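Glycoside transferase (Listeria monocytogenes, PDB 6R2M) is probably an extracellular glycoside hydrolase that acts on exopolysaccharide, possibly with some glycosyl transferase activity. Local coordinates at residues 21-26 / 57-62; 53-58 / 307-312; 111-116 / 120-125. All blocks are in the same frame, centred on the assembly; numbering follows the deposited sequence.

Contact 1. Residues 21-26 / 57-62; sequences SVQTYV and MEYLVE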
loop_
_atom_site.group_PDB
_atom_site.type_symbol
_atom_site.label_atom_id
_atom_site.label_comp_id
_atom_site.label_asym_id
_atom_site.label_seq_id
_atom_site.Cartn_x
_atom_site.Cartn_y
_atom_site.Cartn_z
ATOM N N SER A 21 10.219 -18.595 5.194
ATOM C CA SER A 21 11.062 -17.894 6.160
ATOM C C SER A 21 10.414 -16.605 6.650
ATOM O O SER A 21 10.535 -16.257 7.834
ATOM C CB SER A 21 12.430 -17.612 5.537
ATOM O OG SER A 21 12.290 -16.956 4.293
ATOM N N VAL A 22 9.741 -15.867 5.758
ATOM C CA VAL A 22 9.071 -14.641 6.179
ATOM C C VAL A 22 7.941 -14.966 7.148
ATOM O O VAL A 22 7.783 -14.312 8.184
ATOM C CB VAL A 22 8.555 -13.846 4.964
ATOM C CG1 VAL A 22 7.576 -12.764 5.426
ATOM C CG2 VAL A 22 9.705 -13.223 4.202
ATOM N N GLN A 23 7.137 -15.983 6.821
ATOM C CA GLN A 23 6.056 -16.402 7.713
ATOM C C GLN A 23 6.590 -16.731 9.102
ATOM O O GLN A 23 6.022 -16.308 10.116
ATOM C CB GLN A 23 5.321 -17.610 7.120
ATOM C CG GLN A 23 4.658 -17.331 5.770
ATOM C CD GLN A 23 5.534 -17.747 4.587
ATOM O OE1 GLN A 23 6.652 -17.261 4.425
ATOM N NE2 GLN A 23 5.022 -18.648 3.762
ATOM N N THR A 24 7.690 -17.490 9.162
ATOM C CA THR A 24 8.309 -17.829 10.440
ATOM C C THR A 24 8.781 -16.580 11.164
ATOM O O THR A 24 8.544 -16.428 12.366
ATOM C CB THR A 24 9.471 -18.788 10.206
ATOM O OG1 THR A 24 8.954 -20.011 9.660
ATOM C CG2 THR A 24 10.208 -19.103 11.512
ATOM N N TYR A 25 9.392 -15.649 10.427
ATOM C CA TYR A 25 9.895 -14.420 11.031
ATOM C C TYR A 25 8.754 -13.541 11.529
ATOM O O TYR A 25 8.846 -12.941 12.607
ATOM C CB TYR A 25 10.751 -13.673 10.015
ATOM C CG TYR A 25 11.424 -12.461 10.580
ATOM C CD1 TYR A 25 12.658 -12.571 11.205
ATOM C CD2 TYR A 25 10.830 -11.208 10.508
ATOM C CE1 TYR A 25 13.286 -11.468 11.736
ATOM C CE2 TYR A 25 11.459 -10.080 11.036
ATOM C CZ TYR A 25 12.699 -10.232 11.642
ATOM O OH TYR A 25 13.359 -9.151 12.189
ATOM N N VAL A 26 7.655 -13.475 10.776
ATOM C CA VAL A 26 6.518 -12.675 11.216
ATOM C C VAL A 26 5.892 -13.274 12.470
ATOM O O VAL A 26 5.550 -12.554 13.416
ATOM C CB VAL A 26 5.504 -12.547 10.070
ATOM C CG1 VAL A 26 4.160 -12.007 10.599
ATOM C CG2 VAL A 26 6.084 -11.627 8.985
ATOM N N MET A 57 -1.215 -10.492 3.716
ATOM C CA MET A 57 -2.038 -11.272 2.791
ATOM C C MET A 57 -1.500 -11.206 1.370
ATOM O O MET A 57 -1.461 -12.225 0.667
ATOM C CB MET A 57 -3.478 -10.774 2.832
ATOM C CG MET A 57 -4.188 -11.186 4.100
ATOM S SD MET A 57 -5.796 -10.381 4.369
ATOM C CE MET A 57 -6.701 -10.946 2.912
ATOM N N GLU A 58 -1.111 -10.006 0.925
ATOM C CA GLU A 58 -0.534 -9.847 -0.406
ATOM C C GLU A 58 0.711 -10.717 -0.567
ATOM O O GLU A 58 0.860 -11.437 -1.565
ATOM C CB GLU A 58 -0.222 -8.365 -0.628
ATOM C CG GLU A 58 0.339 -8.037 -1.979
ATOM C CD GLU A 58 0.506 -6.537 -2.179
ATOM O OE1 GLU A 58 -0.207 -5.759 -1.507
ATOM O OE2 GLU A 58 1.337 -6.133 -3.020
ATOM N N TYR A 59 1.611 -10.674 0.420
ATOM C CA TYR A 59 2.809 -11.499 0.384
ATOM C C TYR A 59 2.463 -12.983 0.315
ATOM O O TYR A 59 3.073 -13.733 -0.451
ATOM C CB TYR A 59 3.689 -11.209 1.609
ATOM C CG TYR A 59 4.943 -12.044 1.611
ATOM C CD1 TYR A 59 6.064 -11.633 0.892
ATOM C CD2 TYR A 59 4.988 -13.266 2.272
ATOM C CE1 TYR A 59 7.214 -12.393 0.863
ATOM C CE2 TYR A 59 6.144 -14.050 2.250
ATOM C CZ TYR A 59 7.249 -13.607 1.541
ATOM O OH TYR A 59 8.397 -14.390 1.488
ATOM N N LEU A 60 1.482 -13.425 1.107
ATOM C CA LEU A 60 1.175 -14.848 1.184
ATOM C C LEU A 60 0.622 -15.387 -0.127
ATOM O O LEU A 60 0.878 -16.545 -0.466
ATOM C CB LEU A 60 0.199 -15.098 2.336
ATOM C CG LEU A 60 0.847 -14.763 3.677
ATOM C CD1 LEU A 60 -0.220 -14.729 4.741
ATOM C CD2 LEU A 60 2.004 -15.717 4.075
ATOM N N VAL A 61 -0.123 -14.572 -0.880
ATOM C CA VAL A 61 -0.538 -15.000 -2.216
ATOM C C VAL A 61 0.675 -15.136 -3.120
ATOM O O VAL A 61 0.792 -16.107 -3.883
ATOM C CB VAL A 61 -1.576 -14.025 -2.801
ATOM C CG1 VAL A 61 -1.900 -14.398 -4.261
ATOM C CG2 VAL A 61 -2.837 -14.040 -1.972
ATOM N N GLU A 62 1.613 -14.185 -3.027
ATOM C CA GLU A 62 2.791 -14.211 -3.884
ATOM C C GLU A 62 3.625 -15.469 -3.649
ATOM O O GLU A 62 4.172 -16.039 -4.600
ATOM C CB GLU A 62 3.635 -12.947 -3.658
ATOM C CG GLU A 62 4.871 -12.846 -4.531
ATOM C CD GLU A 62 4.555 -12.801 -6.020
ATOM O OE1 GLU A 62 3.474 -12.296 -6.407
ATOM O OE2 GLU A 62 5.407 -13.278 -6.806
HETATM O O HOH W 1 8.778 -16.611 2.986
#
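Val22 faces Tyr59 and Gln23 lies level with Leu60 where helix segments 21-26 and 57-62 run roughly antiparallel, at 151°. The axes come no closer than 11.3 Å, and even the nearest pair of CA atoms, Gln23 and Leu60, stands 8.3 Å apart, so side chains bridge the gap. Val22 and Tyr59 approach from opposite sides and overlap, the valine over the ring face. CG1 of Val22, placed anti to the backbone N (chi1 166°), makes a CH-pi contact there, 4.1 Å from the centroid of the Tyr59 ring and 27° off the normal. The other branch packs tightly against the phenol end, with Val22 CG2 3.2 Å from Tyr59 OH. Beside this pair, Gln23 and Leu60 run alongside each other in opposite senses, Gln23 CG touching Leu60 CD2 at 3.5 Å. The bend of Gln23 at chi2 carries its OE1 to the edge of the Tyr59 ring. There a single water ties the helices together: it accepts from Val22 N (3.0 Å), an amide in the first turn of its helix, donates to Gln23 OE1 (2.6 Å) and bonds to Tyr59 OH (2.7 Å). Gln23 NE2 is held by Asp65 and Ser19 O, while Lys312 is a further partner of the Tyr59 hydroxyl. The contact is buried among other helices: 301-312 covers Val22 through Tyr304 and Glu308, and 66-79 meets Leu60 through Thr68 and Gln72.

Contact 2. Residues 53-58 / 307-312; sequences IGLYME and KEITLK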
loop_
_atom_site.group_PDB
_atom_site.type_symbol
_atom_site.label_atom_id
_atom_site.label_comp_id
_atom_site.label_asym_id
_atom_site.label_seq_id
_atom_site.Cartn_x
_atom_site.Cartn_y
_atom_site.Cartn_z
ATOM N N ILE A 53 -2.002 -6.345 7.984
ATOM C CA ILE A 53 -2.571 -7.647 7.639
ATOM C C ILE A 53 -2.803 -7.735 6.134
ATOM O O ILE A 53 -2.572 -8.785 5.527
ATOM C CB ILE A 53 -3.849 -7.947 8.464
ATOM C CG1 ILE A 53 -4.297 -9.399 8.266
ATOM C CG2 ILE A 53 -4.997 -6.995 8.110
ATOM C CD1 ILE A 53 -5.425 -9.829 9.220
ATOM N N GLY A 54 -3.206 -6.631 5.494
ATOM C CA GLY A 54 -3.390 -6.661 4.050
ATOM C C GLY A 54 -2.085 -6.886 3.299
ATOM O O GLY A 54 -2.052 -7.602 2.293
ATOM N N LEU A 55 -0.998 -6.267 3.760
ATOM C CA LEU A 55 0.298 -6.478 3.116
ATOM C C LEU A 55 0.777 -7.912 3.319
ATOM O O LEU A 55 1.329 -8.529 2.402
ATOM C CB LEU A 55 1.327 -5.486 3.662
ATOM C CG LEU A 55 1.206 -4.072 3.111
ATOM C CD1 LEU A 55 1.910 -3.116 4.052
ATOM C CD2 LEU A 55 1.783 -3.991 1.699
ATOM N N TYR A 56 0.553 -8.458 4.507
ATOM C CA TYR A 56 0.908 -9.847 4.745
ATOM C C TYR A 56 0.086 -10.769 3.858
ATOM O O TYR A 56 0.627 -11.712 3.271
ATOM C CB TYR A 56 0.719 -10.168 6.224
ATOM C CG TYR A 56 1.356 -11.455 6.691
ATOM C CD1 TYR A 56 2.533 -11.941 6.128
ATOM C CD2 TYR A 56 0.766 -12.175 7.709
ATOM C CE1 TYR A 56 3.100 -13.128 6.588
ATOM C CE2 TYR A 56 1.316 -13.365 8.165
ATOM C CZ TYR A 56 2.482 -13.823 7.604
ATOM O OH TYR A 56 3.016 -15.006 8.080
ATOM N N MET A 57 -1.215 -10.492 3.716
ATOM C CA MET A 57 -2.038 -11.272 2.791
ATOM C C MET A 57 -1.500 -11.206 1.370
ATOM O O MET A 57 -1.461 -12.225 0.667
ATOM C CB MET A 57 -3.478 -10.774 2.832
ATOM C CG MET A 57 -4.188 -11.186 4.100
ATOM S SD MET A 57 -5.796 -10.381 4.369
ATOM C CE MET A 57 -6.701 -10.946 2.912
ATOM N N GLU A 58 -1.111 -10.006 0.925
ATOM C CA GLU A 58 -0.534 -9.847 -0.406
ATOM C C GLU A 58 0.711 -10.717 -0.567
ATOM O O GLU A 58 0.860 -11.437 -1.565
ATOM C CB GLU A 58 -0.222 -8.365 -0.628
ATOM C CG GLU A 58 0.339 -8.037 -1.979
ATOM C CD GLU A 58 0.506 -6.537 -2.179
ATOM O OE1 GLU A 58 -0.207 -5.759 -1.507
ATOM O OE2 GLU A 58 1.337 -6.133 -3.020
ATOM N N LYS A 307 9.625 -4.512 1.529
ATOM C CA LYS A 307 10.874 -5.020 0.984
ATOM C C LYS A 307 10.721 -6.486 0.573
ATOM O O LYS A 307 11.108 -6.853 -0.542
ATOM C CB LYS A 307 12.022 -4.824 1.985
ATOM C CG LYS A 307 13.327 -5.452 1.527
ATOM C CD LYS A 307 14.497 -5.006 2.376
ATOM C CE LYS A 307 15.774 -5.651 1.878
ATOM N NZ LYS A 307 17.000 -5.256 2.627
ATOM N N GLU A 308 10.103 -7.316 1.429
ATOM C CA GLU A 308 9.956 -8.728 1.082
ATOM C C GLU A 308 9.082 -8.906 -0.153
ATOM O O GLU A 308 9.407 -9.712 -1.029
ATOM C CB GLU A 308 9.381 -9.518 2.253
ATOM C CG GLU A 308 10.291 -9.553 3.471
ATOM C CD GLU A 308 11.674 -10.102 3.172
ATOM O OE1 GLU A 308 11.802 -11.002 2.317
ATOM O OE2 GLU A 308 12.639 -9.634 3.816
ATOM N N ILE A 309 7.967 -8.169 -0.240
ATOM C CA ILE A 309 7.098 -8.296 -1.411
ATOM C C ILE A 309 7.837 -7.890 -2.677
ATOM O O ILE A 309 7.792 -8.589 -3.696
ATOM C CB ILE A 309 5.830 -7.451 -1.239
ATOM C CG1 ILE A 309 4.966 -7.998 -0.105
ATOM C CG2 ILE A 309 5.032 -7.402 -2.574
ATOM C CD1 ILE A 309 3.845 -7.071 0.276
ATOM N N THR A 310 8.518 -6.740 -2.636
ATOM C CA THR A 310 9.130 -6.209 -3.856
ATOM C C THR A 310 10.280 -7.090 -4.330
ATOM O O THR A 310 10.472 -7.276 -5.537
ATOM C CB THR A 310 9.591 -4.764 -3.620
ATOM O OG1 THR A 310 8.451 -3.926 -3.416
ATOM C CG2 THR A 310 10.388 -4.233 -4.803
ATOM N N LEU A 311 11.050 -7.660 -3.407
ATOM C CA LEU A 311 12.134 -8.536 -3.836
ATOM C C LEU A 311 11.629 -9.887 -4.333
ATOM O O LEU A 311 12.368 -10.594 -5.025
ATOM C CB LEU A 311 13.136 -8.717 -2.700
ATOM C CG LEU A 311 13.966 -7.457 -2.411
ATOM C CD1 LEU A 311 14.970 -7.740 -1.309
ATOM C CD2 LEU A 311 14.667 -6.960 -3.671
ATOM N N LYS A 312 10.385 -10.254 -4.022
ATOM C CA LYS A 312 9.822 -11.486 -4.561
ATOM C C LYS A 312 9.049 -11.276 -5.853
ATOM O O LYS A 312 8.921 -12.221 -6.642
ATOM C CB LYS A 312 8.898 -12.142 -3.535
ATOM C CG LYS A 312 9.653 -12.864 -2.448
ATOM C CD LYS A 312 9.331 -14.349 -2.401
ATOM C CE LYS A 312 10.112 -15.022 -1.286
ATOM N NZ LYS A 312 10.310 -14.111 -0.123
#
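Ile309 makes this a small, buried packing contact, directing its side chain from helix 301-312, near the end of the chain, onto Leu55 and Glu58 of helix 50-62, near its start. No hydrogen bond crosses between the segments, and only 129 Å² of surface is buried, most of it on Ile309. The backbones are nearest at Glu58 and Ile309, whose CA atoms are 7.9 Å apart. CD1 of Ile309 meets Leu55 and grazes the Glu58 carboxyl carbon, while CG2 meets OE2. CG1 sits anti to the carbonyl carbon (chi1 -66°) and extends Ile309 CD1 to the helix surface, where it rests 3.6 Å from the backbone atom Leu55 O and 4.0 Å from Leu55 CD2. The side chains of Leu55 and Ile309 cross at about a right angle, so they meet through terminal methyls and not along their lengths. Glu58, one turn further on, runs out extended across the other branch, its OE2 lying 3.9 Å from Ile309 CG2. The carboxylate thus has a hydrocarbon group beside it, and Arg105 of helix 100-116 also touches both Glu58 and Leu55. Thr310, the next residue, is turned to helices 262-274 and 278-290. Joining two segments about 250 residues apart in this way is consistent with the closing of a ring of helices, probably as in the (alpha/alpha)6 barrel of family 8 glycoside hydrolases.

Contact 3. Residues 111-116 / 120-125; sequences YQASEK and PSYKKM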
loop_
_atom_site.group_PDB
_atom_site.type_symbol
_atom_site.label_atom_id
_atom_site.label_comp_id
_atom_site.label_asym_id
_atom_site.label_seq_id
_atom_site.Cartn_x
_atom_site.Cartn_y
_atom_site.Cartn_z
ATOM N N TYR A 111 -9.060 -11.122 -4.267
ATOM C CA TYR A 111 -9.321 -11.484 -5.658
ATOM C C TYR A 111 -8.196 -12.350 -6.206
ATOM O O TYR A 111 -8.443 -13.366 -6.868
ATOM C CB TYR A 111 -9.487 -10.228 -6.514
ATOM C CG TYR A 111 -10.816 -9.527 -6.377
ATOM C CD1 TYR A 111 -12.013 -10.199 -6.576
ATOM C CD2 TYR A 111 -10.864 -8.183 -6.065
ATOM C CE1 TYR A 111 -13.218 -9.542 -6.463
ATOM C CE2 TYR A 111 -12.062 -7.517 -5.941
ATOM C CZ TYR A 111 -13.230 -8.204 -6.148
ATOM O OH TYR A 111 -14.428 -7.534 -6.035
ATOM N N GLN A 112 -6.950 -11.953 -5.950
ATOM C CA GLN A 112 -5.808 -12.719 -6.443
ATOM C C GLN A 112 -5.751 -14.096 -5.798
ATOM O O GLN A 112 -5.474 -15.089 -6.475
ATOM C CB GLN A 112 -4.506 -11.960 -6.181
ATOM C CG GLN A 112 -4.392 -10.652 -6.938
ATOM C CD GLN A 112 -4.436 -10.859 -8.439
ATOM O OE1 GLN A 112 -5.163 -10.166 -9.158
ATOM N NE2 GLN A 112 -3.666 -11.822 -8.918
ATOM N N ALA A 113 -6.060 -14.172 -4.501
ATOM C CA ALA A 113 -6.076 -15.447 -3.788
ATOM C C ALA A 113 -7.197 -16.360 -4.274
ATOM O O ALA A 113 -7.040 -17.582 -4.297
ATOM C CB ALA A 113 -6.215 -15.199 -2.283
ATOM N N SER A 114 -8.356 -15.796 -4.614
ATOM C CA SER A 114 -9.432 -16.622 -5.154
ATOM C C SER A 114 -8.976 -17.393 -6.388
ATOM O O SER A 114 -9.372 -18.546 -6.583
ATOM C CB SER A 114 -10.654 -15.749 -5.452
ATOM O OG SER A 114 -10.497 -15.036 -6.669
ATOM N N GLU A 115 -8.120 -16.785 -7.212
ATOM C CA GLU A 115 -7.590 -17.480 -8.379
ATOM C C GLU A 115 -6.428 -18.382 -7.984
ATOM O O GLU A 115 -6.434 -19.582 -8.276
ATOM C CB GLU A 115 -7.154 -16.470 -9.440
ATOM C CG GLU A 115 -8.288 -15.594 -9.932
ATOM C CD GLU A 115 -7.801 -14.474 -10.832
ATOM O OE1 GLU A 115 -6.571 -14.256 -10.924
ATOM O OE2 GLU A 115 -8.651 -13.799 -11.444
ATOM N N LYS A 116 -5.453 -17.822 -7.266
ATOM C CA LYS A 116 -4.245 -18.569 -6.917
ATOM C C LYS A 116 -4.578 -19.851 -6.162
ATOM O O LYS A 116 -3.953 -20.897 -6.389
ATOM C CB LYS A 116 -3.316 -17.677 -6.086
ATOM C CG LYS A 116 -1.980 -18.321 -5.697
ATOM C CD LYS A 116 -1.104 -18.515 -6.924
ATOM C CE LYS A 116 0.355 -18.726 -6.496
ATOM N NZ LYS A 116 1.237 -18.927 -7.686
ATOM N N PRO A 120 -13.393 -19.744 -4.705
ATOM C CA PRO A 120 -14.273 -18.643 -5.132
ATOM C C PRO A 120 -14.803 -17.792 -3.996
ATOM O O PRO A 120 -15.122 -16.615 -4.218
ATOM C CB PRO A 120 -15.414 -19.372 -5.859
ATOM C CG PRO A 120 -14.795 -20.635 -6.354
ATOM C CD PRO A 120 -13.802 -21.039 -5.281
ATOM N N SER A 121 -14.923 -18.325 -2.782
ATOM C CA SER A 121 -15.518 -17.500 -1.734
ATOM C C SER A 121 -14.651 -16.293 -1.376
ATOM O O SER A 121 -15.188 -15.288 -0.898
ATOM C CB SER A 121 -15.840 -18.334 -0.490
ATOM O OG SER A 121 -14.686 -18.892 0.093
ATOM N N TYR A 122 -13.339 -16.334 -1.630
ATOM C CA TYR A 122 -12.542 -15.119 -1.449
ATOM C C TYR A 122 -12.998 -14.024 -2.411
ATOM O O TYR A 122 -13.016 -12.838 -2.068
ATOM C CB TYR A 122 -11.050 -15.407 -1.669
ATOM C CG TYR A 122 -10.368 -16.249 -0.609
ATOM C CD1 TYR A 122 -10.841 -16.312 0.698
ATOM C CD2 TYR A 122 -9.227 -16.970 -0.927
ATOM C CE1 TYR A 122 -10.186 -17.086 1.659
ATOM C CE2 TYR A 122 -8.575 -17.731 0.010
ATOM C CZ TYR A 122 -9.049 -17.787 1.297
ATOM O OH TYR A 122 -8.386 -18.569 2.208
ATOM N N LYS A 123 -13.366 -14.403 -3.621
ATOM C CA LYS A 123 -13.783 -13.389 -4.614
ATOM C C LYS A 123 -15.108 -12.774 -4.173
ATOM O O LYS A 123 -15.264 -11.613 -4.308
ATOM C CB LYS A 123 -13.997 -14.040 -5.988
ATOM C CG LYS A 123 -14.531 -13.138 -7.097
ATOM C CD LYS A 123 -14.360 -13.803 -8.417
ATOM C CE LYS A 123 -14.257 -12.857 -9.595
ATOM N NZ LYS A 123 -15.588 -12.238 -9.774
ATOM N N LYS A 124 -16.014 -13.616 -3.687
ATOM C CA LYS A 124 -17.311 -13.085 -3.284
ATOM C C LYS A 124 -17.190 -12.225 -2.037
ATOM O O LYS A 124 -17.927 -11.238 -1.892
ATOM C CB LYS A 124 -18.317 -14.218 -3.056
ATOM C CG LYS A 124 -18.416 -15.213 -4.206
ATOM C CD LYS A 124 -18.493 -14.540 -5.563
ATOM C CE LYS A 124 -18.574 -15.577 -6.694
ATOM N NZ LYS A 124 -18.925 -14.949 -8.013
ATOM N N MET A 125 -16.260 -12.579 -1.147
ATOM C CA MET A 125 -15.973 -11.745 0.013
ATOM C C MET A 125 -15.458 -10.380 -0.415
ATOM O O MET A 125 -15.905 -9.350 0.101
ATOM C CB MET A 125 -14.958 -12.450 0.917
ATOM C CG MET A 125 -14.560 -11.655 2.133
ATOM S SD MET A 125 -13.420 -12.641 3.151
ATOM C CE MET A 125 -12.926 -11.459 4.386
#
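Ser114 and Ala113 meet Tyr122 and Lys123 in a close antiparallel helical hairpin, in which segments 111-116 and 120-125 are linked by just three residues. The axes approach to 7.2 Å at an angle of 164°, and the CA atoms of Tyr111 and Lys123 are 5.0 Å apart. Small side chains at the interface allow such proximity, since Ala113 and Ser114 both direct their CB atoms at the facing helix.

Apolar packing comes first. Ala113 CB lies 3.7 Å from Tyr122 CD2, while the two CB atoms of Ser114 and Tyr122 touch at 3.8 Å. The edge of the Tyr122 ring is turned to Ser114 N, which lies near its plane. Ser114 CB also presses on the backbone of the partner, 3.5 Å from Lys123 N. About one turn earlier on the helix, Tyr111 meets the aliphatic part of Lys123: Lys123 CG sits in the plane of the ring, at its edge, 3.9 Å from Tyr111 CE1, and the carbonyl oxygen Lys123 O is close to the same ring carbon.

Among the polar groups, no hydrogen bond joins the two segments, but just beyond them Tyr111 OH bonds to Asp127 of the facing helix 120-136. Ser114 OG, held between the backbone N and the carbonyl carbon (chi1 79°), turns back along its own helix and donates to Tyr111 O at 2.7 Å, meeting the C=O at 129°. So bonded, OG still touches Lys123 CB, at 3.7 Å. Tyr122 OH bonds to Gln70.

The hairpin packs on helix 66-79, whose Phe69 meets Tyr122 edge-to-face and also touches Ala113. Val61 of helix 50-62 covers the first helix at Gln112, Ala113 and Lys116.

Contacts 1 and 2 are neighbours, their centres about 7 Å apart, and both use helix 50-62: helix 21-29 packs near its C-terminal end, helix 301-312 slightly earlier. They meet directly through a probable hydrogen bond from Tyr59 to Lys312, and where Val22 approaches Glu308 and Gln23 approaches Tyr56. Contact 3 lies about 18 Å from each, centre to centre, and stays about 6 Å from contact 2 at the nearest atoms. Along the chain contact 3 follows contact 1 and is nested inside the long loop closed by contact 2. Helix 50-62 carries contacts 1 and 2 and touches the hairpin of contact 3 through Val61, consistent with one helical domain.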